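PDB 4DNX: sulfate adenylyltransferase from Allochromatium vinosum, which catalyses the transfer of the adenylyl group of ATP to sulfate, yielding adenosine 5'-phosphosulfate and diphosphate. Local coordinates for residues I35-A40 against N150-T155. Sequence-based numbering, arbitrary orientation.
Sequences IVSSQA and NSQGRT
S37 OG takes part in two hydrogen bonds: it donates to Q152 OE1 at 2.7 Å and accepts from A40 N at 3.0 Å. The second bond, nearly straight at 171°, is the N-cap bond of helix 38-48. With OG lodged between its own backbone N and carbonyl carbon (chi1 67°), the hydroxyl can reach back to the A40 amide while its proton goes to the glutamine. S37 OG lies in the carbonyl plane of Q152, at a C=O...OG angle of 149°. From the loop between helix 144-149 and strand 155-163, Q152 reaches across with its chain extended beyond CG, which brings its terminal amide to S37 and Q39. Its NE2 donates to Q39 OE1 at 3.1 Å, a bent bond in which NE2 stands above the carbonyl plane of Q39, not on a lone pair, and so is less well directed than the serine bond. The two glutamine side chains cross at about a right angle, their amide planes steeply inclined. Q152 NE2 also donates to F149 O, in the last residue of helix 144-149, while Q39 packs on T148 and F149. A leucine in place of Q152 would probably leave the S37 hydroxyl without its acceptor and Q39 OE1 without this donor. Within the PUA-like domain, this small surface contact links a helix start to a distant loop. With A40 N donating to S37 OG, the serine proton is left for OE1, and the F149 carbonyl can only accept, which is consistent with the Q152 amide oxygen facing S37 and its nitrogen facing F149.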
loop_
_atom_site.group_PDB
_atom_site.type_symbol
_atom_site.label_atom_id
_atom_site.label_comp_id
_atom_site.label_asym_id
_atom_site.label_seq_id
_atom_site.Cartn_x
_atom_site.Cartn_y
_atom_site.Cartn_z
ATOM N N ILE A 35 7.241 -16.040 20.793
ATOM C CA ILE A 35 6.699 -14.655 20.609
ATOM C C ILE A 35 7.856 -13.686 20.875
ATOM O O ILE A 35 8.488 -13.743 21.944
ATOM C CB ILE A 35 5.492 -14.392 21.576
ATOM C CG1 ILE A 35 4.308 -15.331 21.235
ATOM C CG2 ILE A 35 5.155 -12.875 21.591
ATOM C CD1 ILE A 35 3.428 -15.692 22.467
ATOM N N VAL A 36 8.170 -12.827 19.904
ATOM C CA VAL A 36 9.365 -11.981 19.998
ATOM C C VAL A 36 8.999 -10.640 20.665
ATOM O O VAL A 36 7.814 -10.365 20.892
ATOM C CB VAL A 36 10.028 -11.748 18.592
ATOM C CG1 VAL A 36 10.477 -13.090 18.011
ATOM C CG2 VAL A 36 9.126 -10.997 17.586
ATOM N N SER A 37 9.995 -9.821 20.986
ATOM C CA SER A 37 9.658 -8.475 21.524
ATOM C C SER A 37 9.112 -7.569 20.427
ATOM O O SER A 37 9.332 -7.785 19.220
ATOM C CB SER A 37 10.890 -7.811 22.139
ATOM O OG SER A 37 11.866 -7.510 21.136
ATOM N N SER A 38 8.441 -6.499 20.831
ATOM C CA SER A 38 8.030 -5.508 19.821
ATOM C C SER A 38 9.249 -4.939 19.051
ATOM O O SER A 38 9.127 -4.642 17.819
ATOM C CB SER A 38 7.168 -4.409 20.490
ATOM O OG SER A 38 6.692 -3.440 19.586
ATOM N N GLN A 39 10.406 -4.782 19.730
ATOM C CA GLN A 39 11.622 -4.302 19.075
ATOM C C GLN A 39 12.069 -5.276 17.969
ATOM O O GLN A 39 12.299 -4.847 16.840
ATOM C CB GLN A 39 12.753 -4.042 20.103
ATOM C CG GLN A 39 14.112 -3.813 19.448
ATOM C CD GLN A 39 15.165 -3.486 20.498
ATOM O OE1 GLN A 39 16.122 -4.265 20.727
ATOM N NE2 GLN A 39 14.994 -2.342 21.156
ATOM N N ALA A 40 12.134 -6.559 18.287
ATOM C CA ALA A 40 12.492 -7.536 17.261
ATOM C C ALA A 40 11.445 -7.565 16.142
ATOM O O ALA A 40 11.781 -7.811 14.965
ATOM C CB ALA A 40 12.666 -8.923 17.874
ATOM N N ASN A 150 17.144 -3.356 27.545
ATOM C CA ASN A 150 17.592 -4.188 28.649
ATOM C C ASN A 150 16.457 -4.974 29.301
ATOM O O ASN A 150 16.663 -5.635 30.341
ATOM C CB ASN A 150 18.314 -3.316 29.689
ATOM C CG ASN A 150 19.725 -2.974 29.248
ATOM O OD1 ASN A 150 20.653 -3.752 29.452
ATOM N ND2 ASN A 150 19.884 -1.826 28.604
ATOM N N SER A 151 15.278 -4.927 28.686
ATOM C CA SER A 151 14.067 -5.535 29.263
ATOM C C SER A 151 13.516 -6.665 28.423
ATOM O O SER A 151 12.334 -6.987 28.553
ATOM C CB SER A 151 12.974 -4.479 29.471
ATOM O OG SER A 151 13.285 -3.750 30.642
ATOM N N GLN A 152 14.375 -7.295 27.625
ATOM C CA GLN A 152 13.924 -8.281 26.654
ATOM C C GLN A 152 14.398 -9.692 26.945
ATOM O O GLN A 152 13.992 -10.633 26.239
ATOM C CB GLN A 152 14.429 -7.930 25.258
ATOM C CG GLN A 152 13.976 -6.547 24.739
ATOM C CD GLN A 152 14.620 -6.257 23.404
ATOM O OE1 GLN A 152 14.072 -6.615 22.369
ATOM N NE2 GLN A 152 15.849 -5.717 23.420
ATOM N N GLY A 153 15.264 -9.843 27.924
ATOM C CA GLY A 153 15.932 -11.103 28.181
ATOM C C GLY A 153 17.338 -11.084 27.607
ATOM O O GLY A 153 17.732 -10.096 26.934
ATOM N N ARG A 154 18.068 -12.183 27.806
ATOM C CA ARG A 154 19.505 -12.254 27.507
ATOM C C ARG A 154 19.903 -13.402 26.576
ATOM O O ARG A 154 21.097 -13.674 26.394
ATOM C CB ARG A 154 20.315 -12.373 28.821
ATOM C CG ARG A 154 20.144 -11.190 29.770
ATOM C CD ARG A 154 20.510 -9.862 29.099
ATOM N NE ARG A 154 20.847 -8.862 30.116
ATOM C CZ ARG A 154 21.867 -8.930 30.975
ATOM N NH1 ARG A 154 22.742 -9.957 30.967
ATOM N NH2 ARG A 154 22.009 -7.944 31.840
ATOM N N THR A 155 18.917 -14.088 25.976
ATOM C CA THR A 155 19.209 -15.132 25.000
ATOM C C THR A 155 19.021 -14.566 23.594
ATOM O O THR A 155 17.914 -14.223 23.205
ATOM C CB THR A 155 18.296 -16.367 25.200
ATOM O OG1 THR A 155 18.503 -16.908 26.516
ATOM C CG2 THR A 155 18.630 -17.471 24.185
#